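Local coordinates for protein extracellular ligand-binding receptor (Desulfohalobium retbaense DSM 5692, PDB 5ERE) that probably senses small solutes as an extracellular receptor, pairing a periplasmic-binding-protein module that holds 2-oxo-4-methylpentanoate with a tandem PAS-type sensor region that holds cytosine, at residues 428-440 / 451-463. Residues are numbered along the deposited sequence; the frame is centred on the assembly and turned at random.
Sequences KMVEGFVGIDLEH and GSVSVLTQPDFFG. With CYT (6-aminopyrimidin-2(1H)-one), chain C; ACY (acetic acid), chain D.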
loop_
_atom_site.group_PDB
_atom_site.type_symbol
_atom_site.label_atom_id
_atom_site.label_comp_id
_atom_site.label_asym_id
_atom_site.label_seq_id
_atom_site.Cartn_x
_atom_site.Cartn_y
_atom_site.Cartn_z
ATOM N N LYS A 428 13.917 27.136 -10.501
ATOM C CA LYS A 428 13.387 27.113 -11.874
ATOM C C LYS A 428 14.524 26.877 -12.874
ATOM O O LYS A 428 15.530 27.586 -12.901
ATOM C CB LYS A 428 12.634 28.415 -12.182
ATOM C CG LYS A 428 11.971 28.476 -13.578
ATOM C CD LYS A 428 10.705 27.617 -13.685
ATOM C CE LYS A 428 10.038 27.766 -15.058
ATOM N NZ LYS A 428 9.383 29.099 -15.275
HETATM N N MSE A 429 14.370 25.841 -13.679
HETATM C CA MSE A 429 15.382 25.473 -14.655
HETATM C C MSE A 429 15.001 26.049 -16.043
HETATM O O MSE A 429 13.824 26.307 -16.282
HETATM C CB MSE A 429 15.498 23.953 -14.700
HETATM C CG MSE A 429 15.833 23.316 -13.360
HETATM SE SE MSE A 429 17.676 23.739 -12.832
HETATM C CE MSE A 429 17.651 22.963 -11.015
ATOM N N VAL A 430 15.972 26.227 -16.948
ATOM C CA VAL A 430 15.668 26.740 -18.306
ATOM C C VAL A 430 14.711 25.827 -19.047
ATOM O O VAL A 430 14.025 26.261 -19.985
ATOM C CB VAL A 430 16.935 26.926 -19.192
ATOM C CG1 VAL A 430 17.809 28.034 -18.662
ATOM C CG2 VAL A 430 17.725 25.633 -19.335
ATOM N N GLU A 431 14.677 24.560 -18.627
ATOM C CA GLU A 431 13.797 23.565 -19.225
ATOM C C GLU A 431 12.311 23.818 -18.961
ATOM O O GLU A 431 11.471 23.188 -19.597
ATOM C CB GLU A 431 14.180 22.167 -18.723
ATOM C CG GLU A 431 15.472 21.644 -19.311
ATOM C CD GLU A 431 16.746 22.138 -18.663
ATOM O OE1 GLU A 431 16.729 22.940 -17.676
ATOM O OE2 GLU A 431 17.802 21.708 -19.167
ATOM N N GLY A 432 12.004 24.722 -18.022
ATOM C CA GLY A 432 10.641 25.167 -17.768
ATOM C C GLY A 432 9.935 24.659 -16.520
ATOM O O GLY A 432 8.709 24.714 -16.447
ATOM N N PHE A 433 10.677 24.147 -15.541
ATOM C CA PHE A 433 10.042 23.675 -14.314
ATOM C C PHE A 433 10.980 23.821 -13.115
ATOM O O PHE A 433 12.191 24.025 -13.273
ATOM C CB PHE A 433 9.562 22.222 -14.489
ATOM C CG PHE A 433 10.684 21.208 -14.703
ATOM C CD1 PHE A 433 11.343 20.631 -13.602
ATOM C CD2 PHE A 433 11.091 20.853 -15.977
ATOM C CE1 PHE A 433 12.370 19.700 -13.779
ATOM C CE2 PHE A 433 12.131 19.915 -16.164
ATOM C CZ PHE A 433 12.768 19.349 -15.063
ATOM N N VAL A 434 10.406 23.749 -11.923
ATOM C CA VAL A 434 11.183 23.803 -10.682
ATOM C C VAL A 434 11.790 22.414 -10.464
ATOM O O VAL A 434 11.060 21.434 -10.270
ATOM C CB VAL A 434 10.314 24.200 -9.502
ATOM C CG1 VAL A 434 11.089 24.273 -8.223
ATOM C CG2 VAL A 434 9.674 25.558 -9.777
ATOM N N GLY A 435 13.108 22.327 -10.532
ATOM C CA GLY A 435 13.757 21.037 -10.395
ATOM C C GLY A 435 15.010 21.099 -9.546
ATOM O O GLY A 435 15.332 22.122 -8.946
ATOM N N ILE A 436 15.724 19.980 -9.538
ATOM C CA ILE A 436 16.953 19.791 -8.747
ATOM C C ILE A 436 18.061 19.208 -9.644
ATOM O O ILE A 436 17.822 18.230 -10.350
ATOM C CB ILE A 436 16.716 18.854 -7.535
ATOM C CG1 ILE A 436 15.768 19.522 -6.537
ATOM C CG2 ILE A 436 18.050 18.512 -6.834
ATOM C CD1 ILE A 436 15.188 18.560 -5.519
ATOM N N ASP A 437 19.201 19.912 -9.647
ATOM C CA ASP A 437 20.391 19.690 -10.471
ATOM C C ASP A 437 21.549 19.118 -9.641
ATOM O O ASP A 437 21.897 19.682 -8.599
ATOM C CB ASP A 437 20.808 21.040 -11.100
ATOM C CG ASP A 437 22.005 20.920 -12.061
ATOM O OD1 ASP A 437 22.247 19.835 -12.608
ATOM O OD2 ASP A 437 22.701 21.934 -12.279
ATOM N N LEU A 438 22.135 18.003 -10.074
ATOM C CA LEU A 438 23.360 17.486 -9.461
ATOM C C LEU A 438 24.507 17.684 -10.431
ATOM O O LEU A 438 24.448 17.185 -11.569
ATOM C CB LEU A 438 23.199 16.002 -9.094
ATOM C CG LEU A 438 24.421 15.224 -8.586
ATOM C CD1 LEU A 438 25.068 15.855 -7.404
ATOM C CD2 LEU A 438 23.976 13.822 -8.232
ATOM N N GLU A 439 25.531 18.427 -10.008
ATOM C CA GLU A 439 26.679 18.722 -10.884
ATOM C C GLU A 439 28.021 18.327 -10.308
ATOM O O GLU A 439 28.275 18.484 -9.114
ATOM C CB GLU A 439 26.744 20.203 -11.226
ATOM C CG GLU A 439 25.474 20.775 -11.863
ATOM C CD GLU A 439 25.710 21.574 -13.163
ATOM O OE1 GLU A 439 26.839 21.571 -13.713
ATOM O OE2 GLU A 439 24.736 22.196 -13.657
ATOM N N HIS A 440 28.884 17.807 -11.168
ATOM C CA HIS A 440 30.280 17.594 -10.805
ATOM C C HIS A 440 31.164 18.447 -11.699
ATOM O O HIS A 440 30.894 18.587 -12.900
ATOM C CB HIS A 440 30.677 16.121 -10.917
ATOM C CG HIS A 440 30.195 15.277 -9.782
ATOM N ND1 HIS A 440 31.058 14.619 -8.932
ATOM C CD2 HIS A 440 28.948 14.996 -9.343
ATOM C CE1 HIS A 440 30.355 13.947 -8.034
ATOM N NE2 HIS A 440 29.075 14.163 -8.260
ATOM N N GLY A 451 34.734 23.255 -16.568
ATOM C CA GLY A 451 33.292 23.373 -16.444
ATOM C C GLY A 451 32.704 22.235 -15.656
ATOM O O GLY A 451 33.332 21.711 -14.729
ATOM N N SER A 452 31.506 21.809 -16.033
ATOM C CA SER A 452 30.791 20.858 -15.196
ATOM C C SER A 452 29.841 20.004 -16.000
ATOM O O SER A 452 29.437 20.371 -17.099
ATOM C CB SER A 452 30.012 21.594 -14.095
ATOM O OG SER A 452 29.080 22.511 -14.670
ATOM N N VAL A 453 29.477 18.871 -15.406
ATOM C CA VAL A 453 28.516 17.965 -15.983
ATOM C C VAL A 453 27.387 17.766 -14.991
ATOM O O VAL A 453 27.610 17.669 -13.768
ATOM C CB VAL A 453 29.199 16.620 -16.399
ATOM C CG1 VAL A 453 29.847 15.926 -15.208
ATOM C CG2 VAL A 453 28.216 15.687 -17.085
ATOM N N SER A 454 26.168 17.749 -15.536
ATOM C CA SER A 454 24.901 17.810 -14.773
ATOM C C SER A 454 23.878 16.694 -15.059
ATOM O O SER A 454 23.754 16.223 -16.196
ATOM C CB SER A 454 24.233 19.148 -15.060
ATOM O OG SER A 454 22.836 19.140 -14.783
ATOM N N VAL A 455 23.184 16.242 -14.015
ATOM C CA VAL A 455 21.910 15.527 -14.167
ATOM C C VAL A 455 20.855 16.408 -13.543
ATOM O O VAL A 455 20.973 16.752 -12.383
ATOM C CB VAL A 455 21.872 14.138 -13.484
ATOM C CG1 VAL A 455 20.465 13.537 -13.527
ATOM C CG2 VAL A 455 22.834 13.169 -14.186
ATOM N N LEU A 456 19.854 16.769 -14.344
ATOM C CA LEU A 456 18.667 17.447 -13.870
ATOM C C LEU A 456 17.551 16.410 -13.657
ATOM O O LEU A 456 17.221 15.632 -14.554
ATOM C CB LEU A 456 18.251 18.533 -14.885
ATOM C CG LEU A 456 16.849 19.107 -14.736
ATOM C CD1 LEU A 456 16.699 19.845 -13.431
ATOM C CD2 LEU A 456 16.515 20.045 -15.928
ATOM N N THR A 457 16.966 16.381 -12.465
ATOM C CA THR A 457 15.935 15.375 -12.165
ATOM C C THR A 457 14.567 15.774 -12.780
ATOM O O THR A 457 14.346 16.920 -13.099
ATOM C CB THR A 457 15.773 15.155 -10.646
ATOM O OG1 THR A 457 15.480 16.405 -10.032
ATOM C CG2 THR A 457 17.043 14.591 -10.026
ATOM N N GLN A 458 13.689 14.792 -12.944
ATOM C CA GLN A 458 12.319 14.960 -13.432
ATOM C C GLN A 458 11.523 15.919 -12.553
ATOM O O GLN A 458 11.841 16.014 -11.387
ATOM C CB GLN A 458 11.607 13.614 -13.423
ATOM C CG GLN A 458 12.101 12.590 -14.458
ATOM C CD GLN A 458 11.427 12.751 -15.818
ATOM O OE1 GLN A 458 10.269 13.169 -15.902
ATOM N NE2 GLN A 458 12.145 12.402 -16.894
ATOM N N PRO A 459 10.495 16.592 -13.113
ATOM C CA PRO A 459 9.618 17.479 -12.336
ATOM C C PRO A 459 8.930 16.751 -11.195
ATOM O O PRO A 459 8.710 17.368 -10.172
ATOM C CB PRO A 459 8.567 17.963 -13.351
ATOM C CG PRO A 459 9.049 17.631 -14.673
ATOM C CD PRO A 459 10.102 16.540 -14.541
ATOM N N ASP A 460 8.596 15.475 -11.358
ATOM C CA ASP A 460 7.888 14.734 -10.316
ATOM C C ASP A 460 8.815 13.751 -9.589
ATOM O O ASP A 460 8.385 12.676 -9.185
ATOM C CB ASP A 460 6.710 13.967 -10.896
ATOM C CG ASP A 460 7.148 12.880 -11.847
ATOM O OD1 ASP A 460 8.288 13.003 -12.361
ATOM O OD2 ASP A 460 6.383 11.898 -12.036
ATOM N N PHE A 461 10.082 14.136 -9.447
ATOM C CA PHE A 461 11.112 13.283 -8.850
ATOM C C PHE A 461 10.675 12.751 -7.468
ATOM O O PHE A 461 10.568 11.547 -7.230
ATOM C CB PHE A 461 12.435 14.082 -8.742
ATOM C CG PHE A 461 13.513 13.375 -7.949
ATOM C CD1 PHE A 461 14.234 12.304 -8.514
ATOM C CD2 PHE A 461 13.806 13.763 -6.669
ATOM C CE1 PHE A 461 15.202 11.650 -7.790
ATOM C CE2 PHE A 461 14.789 13.099 -5.935
ATOM C CZ PHE A 461 15.481 12.058 -6.490
ATOM N N PHE A 462 10.421 13.646 -6.531
ATOM C CA PHE A 462 10.084 13.179 -5.209
ATOM C C PHE A 462 8.768 12.435 -5.164
ATOM O O PHE A 462 8.685 11.369 -4.577
ATOM C CB PHE A 462 10.053 14.352 -4.235
ATOM C CG PHE A 462 11.407 14.853 -3.845
ATOM C CD1 PHE A 462 12.266 14.061 -3.104
ATOM C CD2 PHE A 462 11.819 16.128 -4.202
ATOM C CE1 PHE A 462 13.519 14.521 -2.737
ATOM C CE2 PHE A 462 13.068 16.597 -3.850
ATOM C CZ PHE A 462 13.919 15.790 -3.109
ATOM N N GLY A 463 7.733 13.001 -5.777
ATOM C CA GLY A 463 6.428 12.373 -5.826
ATOM C C GLY A 463 6.442 10.965 -6.376
ATOM O O GLY A 463 5.773 10.083 -5.845
HETATM N N3 CYT C . 19.185 23.155 -16.566
HETATM C C4 CYT C . 20.051 22.144 -16.525
HETATM N N1 CYT C . 20.438 24.283 -14.883
HETATM C C2 CYT C . 19.344 24.244 -15.759
HETATM O O2 CYT C . 18.522 25.187 -15.756
HETATM N N4 CYT C . 19.838 21.095 -17.369
HETATM C C5 CYT C . 21.181 22.163 -15.636
HETATM C C6 CYT C . 21.335 23.236 -14.842
HETATM C C ACY D . 8.608 16.606 -7.054
HETATM O O ACY D . 7.793 15.634 -7.017
HETATM O OXT ACY D . 9.854 16.486 -7.048
HETATM C CH3 ACY D . 8.069 18.025 -7.108
HETATM O O HOH W 1 8.652 20.292 -10.431
#
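Leu-456 reaches from its strand between Met-429, Glu-431 and Phe-433; CG anti to the backbone N (chi1 165°) carries its two methyls to Met-429 and Glu-431. Its CB lies 3.9 Å from N4 of the bound cytosine, and CG faces Phe-433 CZ. From there the branches part: CD1 packs 3.6 Å from Met-429 CG (a selenomethionine) and also meets Ile-436 O, while CD2 lies against the carboxylate of Glu-431 and near Phe-433 CZ. That carboxylate grips cytosine with two bonds, N3 to Glu-431 OE1 at 2.7 Å and N4 to OE2; Val-430 N donates to cytosine O2. Pro-459 lies over one face of the Phe-433 ring in a CH-pi contact, its CG 3.8 Å from the ring centre. One face of the antiparallel hairpin of strands 434-443 and 449-457, part of the sensor domain's PAS-like (Cache) sheet, lines the pocket with Asp-437, Glu-439, Ser-454 and Leu-456; Leu-438 and Val-455 turn to the other face, against helix 324-357. At the end of the pairing Ile-436 O accepts twice: Thr-457 N donates to it, and OG1 arrives in the carbonyl plane on a lone pair at 3.0 Å. On the cytosine side, Ser-454 OG donates to Asp-437 OD1 at 2.4 Å, a length short enough to be doubtful in detail, and OD2 is also held by Gln-411. Glu-439, bent at chi2 (-129°), accepts from Ser-452 OG at OE1 (2.6 Å), while its OE2 lies 2.5 Å from Asp-437 OD2. An alanine in place of Glu-439 is likely to leave the Ser-452 hydroxyl without this acceptor and open a gap beside cytosine C6.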